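Local coordinates for uncharacterized protein (Bacteroides vulgatus, PDB 4Q88), which is uncharacterised but, as a member of glycoside hydrolase family 88, probably acts as a hydrolase on sugar substrates, at residues Phe278-Gly281 and Phe282-Ile286; Gly289-Ala293 and Asp294-Pro298. All coordinates share one frame; numbering follows the deposited sequence.

Interaction 1: Phe278-Gly281 and Phe282-Ile286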
# COMPACT_ATOMS: atom_id res chain seq x y z
N PHE A 278 7.37 -0.95 -4.09
CA PHE A 278 7.75 -1.34 -5.46
C PHE A 278 8.25 -2.79 -5.49
O PHE A 278 7.92 -3.56 -6.38
CB PHE A 278 8.83 -0.45 -6.02
CG PHE A 278 8.40 1.00 -6.25
CD1 PHE A 278 7.19 1.30 -6.83
CD2 PHE A 278 9.26 2.02 -5.95
CE1 PHE A 278 6.82 2.60 -7.11
CE2 PHE A 278 8.89 3.34 -6.18
CZ PHE A 278 7.66 3.64 -6.74
N THR A 279 9.10 -3.15 -4.52
CA THR A 279 9.68 -4.48 -4.50
C THR A 279 8.56 -5.53 -4.39
O THR A 279 8.63 -6.59 -5.05
CB THR A 279 10.71 -4.60 -3.35
OG1 THR A 279 11.73 -3.60 -3.55
CG2 THR A 279 11.34 -5.97 -3.33
N TYR A 280 7.60 -5.28 -3.49
CA TYR A 280 6.44 -6.14 -3.38
C TYR A 280 5.76 -6.31 -4.70
O TYR A 280 5.46 -7.45 -5.17
CB TYR A 280 5.42 -5.60 -2.33
CG TYR A 280 4.10 -6.33 -2.38
CD1 TYR A 280 4.01 -7.69 -2.00
CD2 TYR A 280 2.95 -5.72 -2.88
CE1 TYR A 280 2.79 -8.38 -2.09
CE2 TYR A 280 1.73 -6.44 -2.97
CZ TYR A 280 1.66 -7.73 -2.56
OH TYR A 280 0.48 -8.42 -2.66
N GLY A 281 5.52 -5.20 -5.38
CA GLY A 281 4.78 -5.26 -6.63
C GLY A 281 5.54 -6.03 -7.71
O GLY A 281 4.94 -6.85 -8.45
N PHE A 282 6.86 -5.83 -7.79
CA PHE A 282 7.65 -6.51 -8.81
C PHE A 282 7.70 -8.03 -8.52
O PHE A 282 7.50 -8.84 -9.39
CB PHE A 282 9.08 -5.96 -8.83
CG PHE A 282 9.22 -4.62 -9.52
CD1 PHE A 282 8.98 -4.52 -10.86
CD2 PHE A 282 9.68 -3.52 -8.86
CE1 PHE A 282 9.15 -3.33 -11.54
CE2 PHE A 282 9.89 -2.33 -9.55
CZ PHE A 282 9.59 -2.23 -10.87
N LEU A 283 7.93 -8.37 -7.26
CA LEU A 283 7.99 -9.81 -6.88
C LEU A 283 6.63 -10.47 -7.16
O LEU A 283 6.58 -11.57 -7.74
CB LEU A 283 8.39 -9.94 -5.42
CG LEU A 283 9.84 -9.62 -5.09
CD1 LEU A 283 9.94 -9.44 -3.58
CD2 LEU A 283 10.80 -10.71 -5.62
N TRP A 284 5.52 -9.83 -6.75
CA TRP A 284 4.17 -10.37 -7.00
C TRP A 284 3.93 -10.58 -8.51
O TRP A 284 3.47 -11.66 -8.98
CB TRP A 284 3.06 -9.48 -6.38
CG TRP A 284 1.75 -10.11 -6.58
CD1 TRP A 284 1.18 -11.06 -5.79
CD2 TRP A 284 0.88 -9.94 -7.70
NE1 TRP A 284 -0.02 -11.46 -6.32
CE2 TRP A 284 -0.19 -10.84 -7.53
CE3 TRP A 284 0.95 -9.17 -8.88
CZ2 TRP A 284 -1.22 -10.95 -8.46
CZ3 TRP A 284 -0.11 -9.28 -9.80
CH2 TRP A 284 -1.14 -10.17 -9.58
N GLY A 285 4.27 -9.55 -9.28
CA GLY A 285 4.14 -9.59 -10.74
C GLY A 285 4.92 -10.72 -11.40
O GLY A 285 4.41 -11.38 -12.28
N ILE A 286 6.13 -10.96 -10.95
CA ILE A 286 6.96 -12.03 -11.51
C ILE A 286 6.35 -13.37 -11.06
O ILE A 286 6.15 -14.28 -11.88
CB ILE A 286 8.42 -11.89 -11.02
CG1 ILE A 286 9.10 -10.64 -11.62
CG2 ILE A 286 9.22 -13.16 -11.37
CD1 ILE A 286 10.46 -10.37 -10.96
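F282 sets its CG anti to its own carbonyl carbon (chi1 -78°), which swings the ring back beside the preceding helical turn, toward F278. CE2 of F282 comes to 4.1 Å from CB of F278, and CD2 lies nearer still to the F278 carbonyl oxygen. Y280 and W284 both carry CG anti to the backbone N (chi1 170° and -176°). Their side chains run side by side and point the same way. CB of W284 sits over one face of the Y280 ring, 4.4 Å from CZ. On another side of the helix, CG2 of T279 touches CD1 of L283 at 3.8 Å. The backbone is regular alpha helix: F282 N bonds to F278 O at 2.9 Å, and the same i to i+4 step joins the next three pairs. The F282 ring also meets F216 edge-to-face, while W284 packs on helix 209-225. With an alanine at F282 the edge-to-face contact to F216 would probably be lost and a gap opened beside F278. T279 OG1 is hydrogen-bonded to T275 O. The carbonyls of F278 to G281 each take an N-H one turn on, and the side chains of this buried contact meet through apolar atoms.

Interaction 2: Gly289-Ala293 and Asp294-Pro298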
# COMPACT_ATOMS: atom_id res chain seq x y z
N GLY A 289 3.13 -14.25 -13.04
CA GLY A 289 3.19 -14.37 -14.49
C GLY A 289 2.80 -13.16 -15.35
O GLY A 289 2.57 -13.31 -16.55
N LEU A 290 2.81 -11.97 -14.75
CA LEU A 290 2.44 -10.73 -15.42
C LEU A 290 3.64 -9.86 -15.77
O LEU A 290 3.53 -8.95 -16.61
CB LEU A 290 1.45 -9.95 -14.52
CG LEU A 290 0.08 -10.57 -14.35
CD1 LEU A 290 -0.74 -9.56 -13.56
CD2 LEU A 290 -0.61 -10.88 -15.68
N LEU A 291 4.80 -10.18 -15.19
CA LEU A 291 6.05 -9.53 -15.50
C LEU A 291 7.12 -10.54 -15.83
O LEU A 291 7.28 -11.55 -15.11
CB LEU A 291 6.52 -8.70 -14.30
CG LEU A 291 5.59 -7.66 -13.76
CD1 LEU A 291 6.22 -7.03 -12.53
CD2 LEU A 291 5.30 -6.59 -14.82
N ASN A 292 7.84 -10.27 -16.91
CA ASN A 292 8.87 -11.15 -17.39
C ASN A 292 9.99 -11.32 -16.35
O ASN A 292 10.61 -10.34 -15.91
CB ASN A 292 9.45 -10.65 -18.73
CG ASN A 292 10.54 -11.55 -19.25
OD1 ASN A 292 11.69 -11.47 -18.82
ND2 ASN A 292 10.18 -12.44 -20.17
N ALA A 293 10.25 -12.57 -15.95
CA ALA A 293 11.25 -12.84 -14.91
C ALA A 293 12.67 -12.40 -15.25
O ALA A 293 13.40 -11.95 -14.38
CB ALA A 293 11.24 -14.34 -14.51
N ASP A 294 13.10 -12.57 -16.50
CA ASP A 294 14.45 -12.23 -16.86
C ASP A 294 14.64 -10.69 -16.85
O ASP A 294 15.67 -10.21 -16.41
CB ASP A 294 14.78 -12.80 -18.24
CG ASP A 294 14.83 -14.33 -18.23
OD1 ASP A 294 15.24 -14.93 -17.20
OD2 ASP A 294 14.46 -14.92 -19.26
N ILE A 295 13.64 -9.96 -17.30
CA ILE A 295 13.73 -8.50 -17.33
C ILE A 295 13.69 -7.92 -15.91
O ILE A 295 14.50 -7.07 -15.56
CB ILE A 295 12.58 -7.90 -18.17
CG1 ILE A 295 12.83 -8.23 -19.64
CG2 ILE A 295 12.48 -6.38 -17.93
CD1 ILE A 295 11.66 -7.90 -20.54
N TYR A 296 12.78 -8.39 -15.09
CA TYR A 296 12.56 -7.77 -13.78
C TYR A 296 13.31 -8.40 -12.64
O TYR A 296 13.38 -7.80 -11.59
CB TYR A 296 11.08 -7.65 -13.45
CG TYR A 296 10.42 -6.67 -14.39
CD1 TYR A 296 10.59 -5.30 -14.21
CD2 TYR A 296 9.70 -7.10 -15.47
CE1 TYR A 296 10.05 -4.39 -15.11
CE2 TYR A 296 9.12 -6.20 -16.35
CZ TYR A 296 9.33 -4.83 -16.16
OH TYR A 296 8.75 -3.97 -17.03
N SER A 297 13.85 -9.62 -12.80
CA SER A 297 14.59 -10.24 -11.67
C SER A 297 15.84 -9.39 -11.24
O SER A 297 16.07 -9.21 -10.08
CB SER A 297 14.82 -11.78 -11.87
OG SER A 297 13.60 -12.56 -11.85
N PRO A 298 16.59 -8.77 -12.15
CA PRO A 298 17.67 -7.86 -11.73
C PRO A 298 17.23 -6.63 -10.91
O PRO A 298 17.94 -6.15 -10.00
CB PRO A 298 18.27 -7.39 -13.06
CG PRO A 298 17.86 -8.42 -14.05
CD PRO A 298 16.55 -8.97 -13.60
O HOH W 1 12.21 -14.29 -20.91
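L291 and Y296 cross at about a right angle, with CB of L291 3.7 Å from CD2 of the Y296 ring. CD2 of L291 reaches CE2 of the same ring. The N292 carbonyl oxygen lies at the ring's edge, near its plane, and accepts from Y296 N at 3.0 Å. The N292 side chain has CG anti to the backbone N (chi1 179°), beside its own carbonyl carbon, and this brings OD1 to the start of the helix. There it takes the N-H of I295 at 2.9 Å, in the plane of the amide carbonyl, with an N-H...O angle of 157°. CG1 of I295 lies alongside OD1, at 3.5 Å, and CD1 of I295 meets CB of N292. The other arm of the amide faces a water. ND2 of N292 donates to it at 2.8 Å, and the water in turn donates to OD2 of D294 at 2.9 Å. This bridge should limit rotation of the amide. L291 also packs on F240 and A244, and Y296 on K245 and A248, all of helix 233-249. N292 is the N-cap of helix 293-311, with an Asn side chain capping an N-H of the first turn.

Interaction 1 comes first along the chain, within helix 272-287. That helix then ends in a Schellman motif with G289 as its C-prime residue. L290 N lies 3.0 Å from G285 O, a probable hydrogen bond that ties the end of one contact to the start of the other. Interaction 2 follows and turns the chain from the short loop into helix 293-311. The two contacts are in series; they neither nest nor cross. Each is local, and the turn between the helices brings them together. CE1 of F282 packs against CD1 of Y296 at 3.6 Å, and I286 also touches Y296. Two consecutive helices are thereby joined at their connection, beside helix 233-249.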